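Local coordinates for protein elongation factor G (Thermus thermophilus, PDB 2DY1) that binds GTP with a magnesium ion and probably acts as a translation elongation factor with GTPase activity, at residues A[163-168]-A[180-185]; A[326-331]-A[346-351]; A[483-488]-A[533-538]; A[571-576]-A[618-623]. All coordinates share one frame; numbering follows the deposited sequence.

Contact 1: residues A[163-168]-A[180-185]; sequences LYEGGK and AYRYEN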
loop_
_atom_site.group_PDB
_atom_site.type_symbol
_atom_site.label_atom_id
_atom_site.label_comp_id
_atom_site.label_asym_id
_atom_site.label_seq_id
_atom_site.Cartn_x
_atom_site.Cartn_y
_atom_site.Cartn_z
ATOM N N LEU A 163 2.955 23.211 -29.021
ATOM C CA LEU A 163 2.999 23.781 -30.363
ATOM C C LEU A 163 1.846 23.164 -31.135
ATOM O O LEU A 163 1.727 21.945 -31.224
ATOM C CB LEU A 163 4.320 23.461 -31.070
ATOM C CG LEU A 163 4.405 24.002 -32.495
ATOM C CD1 LEU A 163 4.438 25.531 -32.422
ATOM C CD2 LEU A 163 5.673 23.489 -33.188
ATOM N N TYR A 164 0.962 24.008 -31.663
ATOM C CA TYR A 164 -0.172 23.529 -32.444
ATOM C C TYR A 164 -0.069 23.966 -33.893
ATOM O O TYR A 164 0.525 25.002 -34.204
ATOM C CB TYR A 164 -1.487 24.102 -31.916
ATOM C CG TYR A 164 -1.940 23.545 -30.592
ATOM C CD1 TYR A 164 -2.630 22.333 -30.525
ATOM C CD2 TYR A 164 -1.689 24.228 -29.408
ATOM C CE1 TYR A 164 -3.061 21.818 -29.294
ATOM C CE2 TYR A 164 -2.119 23.729 -28.190
ATOM C CZ TYR A 164 -2.801 22.532 -28.132
ATOM O OH TYR A 164 -3.253 22.054 -26.911
ATOM N N GLU A 165 -0.665 23.169 -34.770
ATOM C CA GLU A 165 -0.744 23.498 -36.191
ATOM C C GLU A 165 -2.188 23.183 -36.548
ATOM O O GLU A 165 -2.625 22.035 -36.489
ATOM C CB GLU A 165 0.238 22.658 -37.023
ATOM C CG GLU A 165 1.671 23.129 -36.888
ATOM C CD GLU A 165 2.664 22.240 -37.617
ATOM O OE1 GLU A 165 2.223 21.230 -38.205
ATOM O OE2 GLU A 165 3.877 22.555 -37.584
ATOM N N GLY A 166 -2.947 24.228 -36.863
ATOM C CA GLY A 166 -4.342 24.036 -37.216
ATOM C C GLY A 166 -5.122 23.211 -36.209
ATOM O O GLY A 166 -5.892 22.324 -36.586
ATOM N N GLY A 167 -4.924 23.493 -34.925
ATOM C CA GLY A 167 -5.644 22.763 -33.892
ATOM C C GLY A 167 -5.062 21.421 -33.477
ATOM O O GLY A 167 -5.525 20.825 -32.508
ATOM N N LYS A 168 -4.045 20.947 -34.193
ATOM C CA LYS A 168 -3.427 19.670 -33.881
ATOM C C LYS A 168 -2.138 19.866 -33.086
ATOM O O LYS A 168 -1.289 20.678 -33.467
ATOM C CB LYS A 168 -3.112 18.931 -35.179
ATOM C CG LYS A 168 -2.391 17.603 -34.999
ATOM C CD LYS A 168 -2.060 17.002 -36.348
ATOM C CE LYS A 168 -1.337 15.675 -36.225
ATOM N NZ LYS A 168 -0.875 15.203 -37.563
ATOM N N ALA A 180 10.951 26.531 -30.819
ATOM C CA ALA A 180 9.895 25.551 -30.951
ATOM C C ALA A 180 10.380 24.364 -31.775
ATOM O O ALA A 180 11.303 24.487 -32.593
ATOM C CB ALA A 180 8.677 26.187 -31.611
ATOM N N TYR A 181 9.735 23.222 -31.561
ATOM C CA TYR A 181 10.098 21.995 -32.251
ATOM C C TYR A 181 8.854 21.214 -32.610
ATOM O O TYR A 181 7.980 21.029 -31.766
ATOM C CB TYR A 181 10.971 21.125 -31.342
ATOM C CG TYR A 181 12.182 21.865 -30.829
ATOM C CD1 TYR A 181 12.108 22.644 -29.679
ATOM C CD2 TYR A 181 13.371 21.871 -31.561
ATOM C CE1 TYR A 181 13.195 23.425 -29.266
ATOM C CE2 TYR A 181 14.461 22.651 -31.164
ATOM C CZ TYR A 181 14.366 23.421 -30.021
ATOM O OH TYR A 181 15.452 24.176 -29.638
ATOM N N ARG A 182 8.781 20.746 -33.847
ATOM C CA ARG A 182 7.629 19.961 -34.265
ATOM C C ARG A 182 8.077 18.531 -34.507
ATOM O O ARG A 182 9.243 18.278 -34.824
ATOM C CB ARG A 182 7.000 20.545 -35.539
ATOM C CG ARG A 182 7.804 20.342 -36.796
ATOM C CD ARG A 182 7.131 21.019 -38.007
ATOM N NE ARG A 182 5.738 20.628 -38.229
ATOM C CZ ARG A 182 5.342 19.522 -38.857
ATOM N NH1 ARG A 182 6.232 18.660 -39.345
ATOM N NH2 ARG A 182 4.049 19.279 -38.997
ATOM N N TYR A 183 7.148 17.601 -34.357
ATOM C CA TYR A 183 7.435 16.192 -34.546
ATOM C C TYR A 183 6.605 15.557 -35.642
ATOM O O TYR A 183 5.428 15.862 -35.808
ATOM C CB TYR A 183 7.165 15.423 -33.244
ATOM C CG TYR A 183 8.112 15.772 -32.146
ATOM C CD1 TYR A 183 8.012 16.987 -31.464
ATOM C CD2 TYR A 183 9.149 14.902 -31.807
ATOM C CE1 TYR A 183 8.926 17.324 -30.471
ATOM C CE2 TYR A 183 10.057 15.233 -30.825
ATOM C CZ TYR A 183 9.944 16.435 -30.161
ATOM O OH TYR A 183 10.834 16.739 -29.168
ATOM N N GLU A 184 7.240 14.669 -36.389
ATOM C CA GLU A 184 6.545 13.911 -37.404
ATOM C C GLU A 184 7.211 12.557 -37.289
ATOM O O GLU A 184 8.421 12.433 -37.474
ATOM C CB GLU A 184 6.702 14.538 -38.793
ATOM C CG GLU A 184 5.748 15.716 -38.987
ATOM C CD GLU A 184 5.274 15.888 -40.422
ATOM O OE1 GLU A 184 6.068 16.342 -41.271
ATOM O OE2 GLU A 184 4.100 15.562 -40.700
ATOM N N ASN A 185 6.420 11.567 -36.891
ATOM C CA ASN A 185 6.916 10.208 -36.704
ATOM C C ASN A 185 8.031 10.119 -35.660
ATOM O O ASN A 185 9.030 9.434 -35.867
ATOM C CB ASN A 185 7.404 9.648 -38.039
ATOM C CG ASN A 185 6.356 9.752 -39.118
ATOM O OD1 ASN A 185 5.214 9.329 -38.926
ATOM N ND2 ASN A 185 6.731 10.320 -40.259
#
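A salt-bridge network of Glu165, Arg182 and Glu184 joins two strands of the GTP-binding domain's mixed sheet that are not direct neighbours. The guanidinium of Arg182 takes the Glu165 carboxylate side-on: NE gives a bond of 2.8 Å to OE2 of Glu165, and NH2 of Arg182 gives another of 2.8 Å to Glu165 OE1, nearly straight at 171°. The two planes are only 8° apart, and OE1 uses its syn lone pair, so two N-H groups point at two carboxylate oxygens in one nearly common plane. NH1 of Arg182 turns to its own strand and binds Glu184 OE1 at 3.0 Å, from above that carboxylate's plane. Strand 168-174 runs between the two partners in the sheet, and the type I' turn from Glu165 to Lys168 closes the hairpin that leads into it; Gly166 and Gly167 suit the positive phi angles of that turn. A methionine in place of Arg182 would probably leave both carboxylates without their shared positive mate. Nearer the start of both segments the contact is apolar. Leu163, its CG trans to the backbone N (chi1 178°), brings CD2 to 4.0 Å from Arg182 CB and 4.3 Å from Ala180 CB, where a small methyl fits.

Contact 2: residues A[326-331]-A[346-351]; sequences PHLYVP and FVLGVP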
loop_
_atom_site.group_PDB
_atom_site.type_symbol
_atom_site.label_atom_id
_atom_site.label_comp_id
_atom_site.label_asym_id
_atom_site.label_seq_id
_atom_site.Cartn_x
_atom_site.Cartn_y
_atom_site.Cartn_z
ATOM N N PRO A 326 29.190 -11.455 -6.553
ATOM C CA PRO A 326 30.198 -11.863 -7.533
ATOM C C PRO A 326 29.944 -11.281 -8.921
ATOM O O PRO A 326 30.883 -11.041 -9.691
ATOM C CB PRO A 326 30.132 -13.395 -7.478
ATOM C CG PRO A 326 28.729 -13.669 -7.050
ATOM C CD PRO A 326 28.478 -12.615 -5.997
ATOM N N HIS A 327 28.672 -11.046 -9.227
ATOM C CA HIS A 327 28.288 -10.444 -10.500
ATOM C C HIS A 327 27.318 -9.314 -10.192
ATOM O O HIS A 327 26.509 -9.405 -9.260
ATOM C CB HIS A 327 27.592 -11.462 -11.412
ATOM C CG HIS A 327 28.461 -12.616 -11.804
ATOM N ND1 HIS A 327 29.362 -12.550 -12.846
ATOM C CD2 HIS A 327 28.603 -13.847 -11.260
ATOM C CE1 HIS A 327 30.025 -13.690 -12.923
ATOM N NE2 HIS A 327 29.586 -14.492 -11.970
ATOM N N LEU A 328 27.424 -8.238 -10.956
ATOM C CA LEU A 328 26.537 -7.093 -10.792
ATOM C C LEU A 328 25.606 -7.074 -11.992
ATOM O O LEU A 328 26.063 -7.223 -13.121
ATOM C CB LEU A 328 27.340 -5.791 -10.768
ATOM C CG LEU A 328 28.386 -5.684 -9.644
ATOM C CD1 LEU A 328 29.094 -4.354 -9.753
ATOM C CD2 LEU A 328 27.724 -5.817 -8.273
ATOM N N TYR A 329 24.305 -6.894 -11.744
ATOM C CA TYR A 329 23.337 -6.844 -12.840
ATOM C C TYR A 329 22.399 -5.671 -12.669
ATOM O O TYR A 329 21.983 -5.384 -11.548
ATOM C CB TYR A 329 22.440 -8.087 -12.854
ATOM C CG TYR A 329 23.148 -9.404 -12.953
ATOM C CD1 TYR A 329 23.537 -9.909 -14.185
ATOM C CD2 TYR A 329 23.445 -10.134 -11.809
ATOM C CE1 TYR A 329 24.215 -11.126 -14.273
ATOM C CE2 TYR A 329 24.111 -11.342 -11.884
ATOM C CZ TYR A 329 24.494 -11.827 -13.122
ATOM O OH TYR A 329 25.159 -13.027 -13.187
ATOM N N VAL A 330 22.069 -5.022 -13.780
ATOM C CA VAL A 330 21.106 -3.925 -13.780
ATOM C C VAL A 330 19.873 -4.534 -14.438
ATOM O O VAL A 330 19.971 -5.188 -15.477
ATOM C CB VAL A 330 21.585 -2.734 -14.619
ATOM C CG1 VAL A 330 20.434 -1.793 -14.860
ATOM C CG2 VAL A 330 22.718 -1.977 -13.883
ATOM N N PRO A 331 18.689 -4.318 -13.846
ATOM C CA PRO A 331 17.461 -4.875 -14.418
ATOM C C PRO A 331 16.817 -3.980 -15.465
ATOM O O PRO A 331 16.902 -2.755 -15.400
ATOM C CB PRO A 331 16.558 -5.039 -13.208
ATOM C CG PRO A 331 16.981 -3.921 -12.303
ATOM C CD PRO A 331 18.463 -3.749 -12.509
ATOM N N PHE A 346 22.581 3.704 -9.194
ATOM C CA PHE A 346 22.247 2.440 -9.846
ATOM C C PHE A 346 21.206 1.666 -9.061
ATOM O O PHE A 346 21.078 1.788 -7.833
ATOM C CB PHE A 346 23.479 1.517 -9.932
ATOM C CG PHE A 346 24.291 1.673 -11.178
ATOM C CD1 PHE A 346 24.809 2.912 -11.541
ATOM C CD2 PHE A 346 24.542 0.566 -12.004
ATOM C CE1 PHE A 346 25.562 3.059 -12.702
ATOM C CE2 PHE A 346 25.294 0.700 -13.176
ATOM C CZ PHE A 346 25.808 1.948 -13.528
ATOM N N VAL A 347 20.451 0.863 -9.811
ATOM C CA VAL A 347 19.525 -0.076 -9.232
ATOM C C VAL A 347 20.075 -1.395 -9.751
ATOM O O VAL A 347 20.366 -1.536 -10.938
ATOM C CB VAL A 347 18.086 0.119 -9.728
ATOM C CG1 VAL A 347 17.244 -1.105 -9.338
ATOM C CG2 VAL A 347 17.506 1.383 -9.082
ATOM N N LEU A 348 20.285 -2.333 -8.837
ATOM C CA LEU A 348 20.810 -3.636 -9.203
ATOM C C LEU A 348 19.794 -4.727 -8.976
ATOM O O LEU A 348 18.944 -4.616 -8.095
ATOM C CB LEU A 348 22.034 -3.964 -8.351
ATOM C CG LEU A 348 23.222 -3.006 -8.500
ATOM C CD1 LEU A 348 24.304 -3.427 -7.505
ATOM C CD2 LEU A 348 23.768 -3.045 -9.904
ATOM N N GLY A 349 19.888 -5.789 -9.774
ATOM C CA GLY A 349 19.015 -6.934 -9.574
ATOM C C GLY A 349 19.949 -8.030 -9.088
ATOM O O GLY A 349 20.914 -8.351 -9.786
ATOM N N VAL A 350 19.681 -8.592 -7.918
ATOM C CA VAL A 350 20.531 -9.644 -7.342
ATOM C C VAL A 350 19.795 -10.978 -7.454
ATOM O O VAL A 350 18.775 -11.161 -6.808
ATOM C CB VAL A 350 20.811 -9.338 -5.838
ATOM C CG1 VAL A 350 21.720 -10.398 -5.228
ATOM C CG2 VAL A 350 21.454 -7.961 -5.699
ATOM N N PRO A 351 20.290 -11.910 -8.293
ATOM C CA PRO A 351 19.626 -13.218 -8.435
ATOM C C PRO A 351 19.967 -14.155 -7.278
ATOM O O PRO A 351 20.856 -13.857 -6.481
ATOM C CB PRO A 351 20.144 -13.714 -9.777
ATOM C CG PRO A 351 21.562 -13.221 -9.765
ATOM C CD PRO A 351 21.394 -11.779 -9.263
HETATM O O HOH W 1 23.449 -7.411 -9.046
#
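One direct backbone hydrogen bond crosses this contact: Gly349 N gives to Tyr329 O at 2.8 Å, approaching from above the carbonyl plane. The same oxygen receives a CA-H...O contact from Leu348 CA at 3.2 Å. A water adds a second link, accepting from Tyr329 N and donating to Gly349 O, so two polar bridges tie these residues although the strands cross at 112° and belong to separate sheets of domain 2. Glycine suits this crossing because a side chain at Gly349 would point at Pro331.

The apolar contacts lie around these bonds. The Tyr329 ring has Gly349 O at its edge, while its CD2 meets Pro351 CD at 3.7 Å; the ring and the proline cross at about a right angle. Val330 sets CG2 trans to its carbonyl carbon, and that methyl lies 3.7 Å from Phe346 CD2. Leu328 CD2 touches Leu348 CD1 at 4.2 Å, and Pro331 CG reaches Val347 CG1 at 4.1 Å. Val330 and Phe346 both also touch Phe77 of the GTP-binding domain.

Proline has no N-H to give, and Pro331 sets its CD 3.3 Å from Val347 O; that buried carbonyl has no hydrogen-bond partner, a polar cost borne within a largely apolar interface.

Contact 3: residues A[483-488]-A[533-538]; sequences VWLRLE and FKAIVY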
loop_
_atom_site.group_PDB
_atom_site.type_symbol
_atom_site.label_atom_id
_atom_site.label_comp_id
_atom_site.label_asym_id
_atom_site.label_seq_id
_atom_site.Cartn_x
_atom_site.Cartn_y
_atom_site.Cartn_z
ATOM N N VAL A 483 -16.618 -26.557 42.962
ATOM C CA VAL A 483 -16.659 -25.111 42.800
ATOM C C VAL A 483 -18.065 -24.547 42.725
ATOM O O VAL A 483 -18.909 -25.057 41.985
ATOM C CB VAL A 483 -15.911 -24.719 41.471
ATOM C CG1 VAL A 483 -16.017 -23.221 41.210
ATOM C CG2 VAL A 483 -14.459 -25.152 41.546
ATOM N N TRP A 484 -18.336 -23.504 43.508
ATOM C CA TRP A 484 -19.614 -22.838 43.413
ATOM C C TRP A 484 -19.303 -21.518 42.702
ATOM O O TRP A 484 -18.481 -20.709 43.166
ATOM C CB TRP A 484 -20.236 -22.594 44.783
ATOM C CG TRP A 484 -20.828 -23.846 45.340
ATOM C CD1 TRP A 484 -20.180 -24.806 46.063
ATOM C CD2 TRP A 484 -22.186 -24.295 45.194
ATOM N NE1 TRP A 484 -21.059 -25.827 46.381
ATOM C CE2 TRP A 484 -22.291 -25.540 45.860
ATOM C CE3 TRP A 484 -23.324 -23.763 44.570
ATOM C CZ2 TRP A 484 -23.494 -26.265 45.916
ATOM C CZ3 TRP A 484 -24.522 -24.485 44.628
ATOM C CH2 TRP A 484 -24.592 -25.721 45.296
ATOM N N LEU A 485 -19.993 -21.313 41.586
ATOM C CA LEU A 485 -19.795 -20.159 40.715
ATOM C C LEU A 485 -21.040 -19.304 40.495
ATOM O O LEU A 485 -22.119 -19.822 40.230
ATOM C CB LEU A 485 -19.338 -20.664 39.341
ATOM C CG LEU A 485 -19.236 -19.615 38.224
ATOM C CD1 LEU A 485 -18.005 -18.751 38.476
ATOM C CD2 LEU A 485 -19.103 -20.316 36.862
ATOM N N ARG A 486 -20.876 -17.990 40.599
ATOM C CA ARG A 486 -21.966 -17.056 40.331
ATOM C C ARG A 486 -21.504 -16.236 39.118
ATOM O O ARG A 486 -20.378 -15.748 39.090
ATOM C CB ARG A 486 -22.181 -16.131 41.543
ATOM C CG ARG A 486 -23.282 -15.094 41.393
ATOM C CD ARG A 486 -23.305 -14.217 42.649
ATOM N NE ARG A 486 -24.318 -13.161 42.635
ATOM C CZ ARG A 486 -25.609 -13.347 42.895
ATOM N NH1 ARG A 486 -26.077 -14.553 43.190
ATOM N NH2 ARG A 486 -26.442 -12.314 42.876
ATOM N N LEU A 487 -22.374 -16.109 38.116
ATOM C CA LEU A 487 -22.082 -15.324 36.913
ATOM C C LEU A 487 -23.006 -14.116 36.893
ATOM O O LEU A 487 -24.207 -14.233 37.131
ATOM C CB LEU A 487 -22.330 -16.148 35.639
ATOM C CG LEU A 487 -21.402 -17.330 35.372
ATOM C CD1 LEU A 487 -21.801 -17.965 34.037
ATOM C CD2 LEU A 487 -19.943 -16.876 35.325
ATOM N N GLU A 488 -22.451 -12.948 36.607
ATOM C CA GLU A 488 -23.265 -11.743 36.561
ATOM C C GLU A 488 -22.966 -10.974 35.297
ATOM O O GLU A 488 -21.805 -10.870 34.883
ATOM C CB GLU A 488 -22.949 -10.843 37.750
ATOM C CG GLU A 488 -23.073 -11.529 39.089
ATOM C CD GLU A 488 -22.785 -10.591 40.242
ATOM O OE1 GLU A 488 -22.039 -9.606 40.047
ATOM O OE2 GLU A 488 -23.300 -10.850 41.350
ATOM N N PHE A 533 -19.154 -10.788 31.331
ATOM C CA PHE A 533 -19.607 -11.407 32.577
ATOM C C PHE A 533 -18.552 -11.335 33.655
ATOM O O PHE A 533 -17.352 -11.298 33.370
ATOM C CB PHE A 533 -19.980 -12.882 32.380
ATOM C CG PHE A 533 -18.827 -13.763 32.006
ATOM C CD1 PHE A 533 -18.529 -14.019 30.666
ATOM C CD2 PHE A 533 -18.022 -14.340 32.989
ATOM C CE1 PHE A 533 -17.453 -14.834 30.316
ATOM C CE2 PHE A 533 -16.945 -15.151 32.648
ATOM C CZ PHE A 533 -16.656 -15.403 31.304
ATOM N N LYS A 534 -19.022 -11.323 34.897
ATOM C CA LYS A 534 -18.149 -11.324 36.053
ATOM C C LYS A 534 -18.351 -12.722 36.616
ATOM O O LYS A 534 -19.490 -13.185 36.730
ATOM C CB LYS A 534 -18.590 -10.271 37.074
ATOM C CG LYS A 534 -17.711 -10.220 38.317
ATOM C CD LYS A 534 -18.208 -9.175 39.318
ATOM C CE LYS A 534 -18.175 -7.769 38.731
ATOM N NZ LYS A 534 -18.593 -6.738 39.726
ATOM N N ALA A 535 -17.247 -13.403 36.915
ATOM C CA ALA A 535 -17.294 -14.746 37.470
ATOM C C ALA A 535 -16.837 -14.651 38.923
ATOM O O ALA A 535 -15.719 -14.214 39.209
ATOM C CB ALA A 535 -16.368 -15.680 36.681
ATOM N N ILE A 536 -17.709 -15.069 39.832
ATOM C CA ILE A 536 -17.434 -15.039 41.260
ATOM C C ILE A 536 -17.403 -16.466 41.816
ATOM O O ILE A 536 -18.398 -17.196 41.726
ATOM C CB ILE A 536 -18.539 -14.239 41.993
ATOM C CG1 ILE A 536 -18.625 -12.817 41.415
ATOM C CG2 ILE A 536 -18.233 -14.181 43.482
ATOM C CD1 ILE A 536 -19.785 -11.994 41.974
ATOM N N VAL A 537 -16.257 -16.871 42.371
ATOM C CA VAL A 537 -16.139 -18.201 42.975
ATOM C C VAL A 537 -16.336 -17.927 44.457
ATOM O O VAL A 537 -15.506 -17.269 45.099
ATOM C CB VAL A 537 -14.771 -18.824 42.669
ATOM C CG1 VAL A 537 -14.583 -20.137 43.483
ATOM C CG2 VAL A 537 -14.696 -19.114 41.172
ATOM N N TYR A 538 -17.445 -18.434 44.993
ATOM C CA TYR A 538 -17.825 -18.117 46.361
ATOM C C TYR A 538 -17.921 -19.228 47.381
ATOM O O TYR A 538 -18.147 -18.963 48.557
ATOM C CB TYR A 538 -19.152 -17.365 46.331
ATOM C CG TYR A 538 -20.334 -18.178 45.838
ATOM C CD1 TYR A 538 -20.627 -18.291 44.470
ATOM C CD2 TYR A 538 -21.170 -18.831 46.744
ATOM C CE1 TYR A 538 -21.726 -19.035 44.040
ATOM C CE2 TYR A 538 -22.260 -19.571 46.324
ATOM C CZ TYR A 538 -22.536 -19.671 44.972
ATOM O OH TYR A 538 -23.621 -20.407 44.565
#
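Ile536 O accepts the Arg486 N-H at 2.8 Å, and Leu485 CA adds a CA-H...O contact to the same oxygen. Ile536 N returns a bond of 2.9 Å to Arg486 O, completing a hydrogen-bonded antiparallel pair; Glu488 and Lys534 form another. These are the central strands of the four-stranded sheet of domain IV, and its two faces differ in chemistry. On one, Leu485, Leu487 and Val537 pack against helices 509-520 and 549-566, with Ala535 on the same face: Leu485 CD1 meets Ala535 CB at 3.9 Å, and Leu487 CD2 lies 3.9 Å from CD2 of Phe533, the two side chains running side by side. The face of Arg486, Glu488, Lys534 and Ile536 is more polar. There Arg486 NE makes a salt bridge of 2.8 Å to Glu488 OE2 on its own strand, NH1 of the arginine makes another to Glu465, and Ile536 CD1 packs against Glu488 CD at 3.7 Å.

Tyr538 N gives a hydrogen bond of 3.1 Å to Trp484 O. With chi1 at 66°, CG of Tyr538 sits between its backbone N and carbonyl carbon, which folds the ring back over the neighbouring strand. Trp484 CB then rests over one ring face in a CH-pi contact, 3.9 Å from the centroid, while Arg486 N lies at the ring edge. A serine at Tyr538 would probably cost Trp484 CB this aromatic cover and open a gap beside the Leu485-Arg486 peptide.

Contact 4: residues A[571-576]-A[618-623]; sequences LLEPIY and PLAEVL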
loop_
_atom_site.group_PDB
_atom_site.type_symbol
_atom_site.label_atom_id
_atom_site.label_comp_id
_atom_site.label_asym_id
_atom_site.label_seq_id
_atom_site.Cartn_x
_atom_site.Cartn_y
_atom_site.Cartn_z
ATOM N N LEU A 571 -27.005 -13.716 21.796
ATOM C CA LEU A 571 -26.013 -13.602 20.727
ATOM C C LEU A 571 -25.578 -12.166 20.479
ATOM O O LEU A 571 -26.399 -11.245 20.469
ATOM C CB LEU A 571 -26.582 -14.186 19.434
ATOM C CG LEU A 571 -25.588 -14.409 18.290
ATOM C CD1 LEU A 571 -24.650 -15.555 18.637
ATOM C CD2 LEU A 571 -26.352 -14.722 17.014
ATOM N N LEU A 572 -24.275 -11.978 20.277
ATOM C CA LEU A 572 -23.712 -10.657 20.016
ATOM C C LEU A 572 -23.009 -10.681 18.662
ATOM O O LEU A 572 -22.530 -11.723 18.232
ATOM C CB LEU A 572 -22.686 -10.284 21.090
ATOM C CG LEU A 572 -23.135 -10.238 22.552
ATOM C CD1 LEU A 572 -21.932 -9.915 23.420
ATOM C CD2 LEU A 572 -24.222 -9.181 22.738
ATOM N N GLU A 573 -22.963 -9.534 17.995
ATOM C CA GLU A 573 -22.283 -9.445 16.707
ATOM C C GLU A 573 -21.424 -8.201 16.700
ATOM O O GLU A 573 -21.707 -7.235 17.401
ATOM C CB GLU A 573 -23.293 -9.396 15.550
ATOM C CG GLU A 573 -24.083 -8.108 15.453
ATOM C CD GLU A 573 -25.057 -8.129 14.285
ATOM O OE1 GLU A 573 -24.645 -8.540 13.180
ATOM O OE2 GLU A 573 -26.228 -7.731 14.468
ATOM N N PRO A 574 -20.338 -8.206 15.910
ATOM C CA PRO A 574 -19.523 -6.995 15.918
ATOM C C PRO A 574 -20.134 -5.869 15.094
ATOM O O PRO A 574 -20.666 -6.094 14.009
ATOM C CB PRO A 574 -18.176 -7.476 15.378
ATOM C CG PRO A 574 -18.530 -8.635 14.535
ATOM C CD PRO A 574 -19.637 -9.328 15.269
ATOM N N ILE A 575 -20.065 -4.660 15.649
ATOM C CA ILE A 575 -20.577 -3.449 15.015
ATOM C C ILE A 575 -19.375 -2.593 14.637
ATOM O O ILE A 575 -18.452 -2.428 15.428
ATOM C CB ILE A 575 -21.474 -2.643 15.993
ATOM C CG1 ILE A 575 -22.679 -3.487 16.416
ATOM C CG2 ILE A 575 -21.924 -1.328 15.336
ATOM C CD1 ILE A 575 -23.484 -4.066 15.270
ATOM N N TYR A 576 -19.379 -2.055 13.422
ATOM C CA TYR A 576 -18.275 -1.230 12.955
ATOM C C TYR A 576 -18.699 0.201 12.655
ATOM O O TYR A 576 -19.876 0.472 12.385
ATOM C CB TYR A 576 -17.664 -1.840 11.677
ATOM C CG TYR A 576 -16.683 -2.971 11.932
ATOM C CD1 TYR A 576 -17.062 -4.104 12.656
ATOM C CD2 TYR A 576 -15.357 -2.879 11.493
ATOM C CE1 TYR A 576 -16.134 -5.114 12.947
ATOM C CE2 TYR A 576 -14.429 -3.876 11.773
ATOM C CZ TYR A 576 -14.825 -4.989 12.507
ATOM O OH TYR A 576 -13.897 -5.951 12.830
ATOM N N PRO A 618 -23.483 -3.447 11.177
ATOM C CA PRO A 618 -22.993 -4.765 11.578
ATOM C C PRO A 618 -21.919 -5.217 10.596
ATOM O O PRO A 618 -22.107 -5.098 9.384
ATOM C CB PRO A 618 -24.230 -5.644 11.471
ATOM C CG PRO A 618 -25.347 -4.697 11.725
ATOM C CD PRO A 618 -24.938 -3.485 10.943
ATOM N N LEU A 619 -20.806 -5.736 11.104
ATOM C CA LEU A 619 -19.739 -6.202 10.224
ATOM C C LEU A 619 -20.295 -7.200 9.210
ATOM O O LEU A 619 -19.862 -7.247 8.060
ATOM C CB LEU A 619 -18.636 -6.885 11.038
ATOM C CG LEU A 619 -17.542 -7.571 10.218
ATOM C CD1 LEU A 619 -16.675 -6.492 9.561
ATOM C CD2 LEU A 619 -16.700 -8.465 11.118
ATOM N N ALA A 620 -21.264 -7.993 9.649
ATOM C CA ALA A 620 -21.867 -9.019 8.816
ATOM C C ALA A 620 -22.590 -8.457 7.598
ATOM O O ALA A 620 -22.896 -9.194 6.668
ATOM C CB ALA A 620 -22.835 -9.853 9.648
ATOM N N GLU A 621 -22.860 -7.159 7.614
ATOM C CA GLU A 621 -23.572 -6.529 6.504
ATOM C C GLU A 621 -22.649 -5.779 5.556
ATOM O O GLU A 621 -23.106 -5.257 4.534
ATOM C CB GLU A 621 -24.613 -5.545 7.045
ATOM C CG GLU A 621 -25.675 -6.173 7.922
ATOM C CD GLU A 621 -26.474 -7.221 7.186
ATOM O OE1 GLU A 621 -27.104 -6.878 6.164
ATOM O OE2 GLU A 621 -26.468 -8.390 7.626
ATOM N N VAL A 622 -21.357 -5.725 5.881
ATOM C CA VAL A 622 -20.396 -4.981 5.066
ATOM C C VAL A 622 -19.073 -5.684 4.760
ATOM O O VAL A 622 -18.087 -5.018 4.467
ATOM C CB VAL A 622 -20.034 -3.638 5.739
ATOM C CG1 VAL A 622 -21.217 -2.671 5.669
ATOM C CG2 VAL A 622 -19.628 -3.880 7.194
ATOM N N LEU A 623 -19.038 -7.007 4.814
ATOM C CA LEU A 623 -17.783 -7.696 4.542
ATOM C C LEU A 623 -17.337 -7.535 3.093
ATOM O O LEU A 623 -16.157 -7.705 2.775
ATOM C CB LEU A 623 -17.897 -9.169 4.911
ATOM C CG LEU A 623 -17.767 -9.420 6.418
ATOM C CD1 LEU A 623 -18.180 -10.836 6.740
ATOM C CD2 LEU A 623 -16.330 -9.167 6.851
HETATM O O HOH W 2 -22.095 -8.316 12.381
#
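Leu619 and Tyr576 run side by side, pointing the same way, with the leucine laid over one face of the ring. Its CD1 stands 3.8 Å from the Tyr576 ring centroid, 14° off the normal, a CH-pi contact. Leu619 CG lies trans to the backbone N (chi1 173°), which lets CD2 reach across to Pro574 CG at 3.9 Å, so a branched side chain serves both partners. Ile575 and Pro618 also point the same way, Ile575 CD1 lying 4.1 Å from Pro618 CG, as a non-hydrogen-bonded antiparallel pair. Glu573 slants across Pro618 with OE1 at 3.4 Å from CB of that proline; its OE2 pairs with Arg598. Leu619 N gives a nearly straight bond (173°) of 2.9 Å to Pro574 O. A water donates to Glu573 OE1 and Pro574 O and accepts from Ala620 N.

The contact lies where strand 610-618 gives way to the loop toward helix 625-633, against strand 569-583, which also pairs with strand 638-648 in the C-terminal domain.

In the fold
The four contacts follow one another along the chain, each closing before the next opens, and each falls in a different domain family: GTP-binding, domain 2, domain IV and the C-terminal domain. No two touch. Contacts 1 and 3 are farthest apart, their centres about 86 Å from each other on opposite sides of the chain's centre. Contacts 3 and 4 are closest, with centres about 29 Å apart. Contacts 1 and 3 each lie within one sheet, contact 2 joins two, and contact 4 sets the end of strand 610-618 and the loop after it against strand 569-583. All lie away from the GTP and magnesium sites, so each belongs to its own domain's architecture, contact 2 also meeting the GTP-binding domain through Phe77.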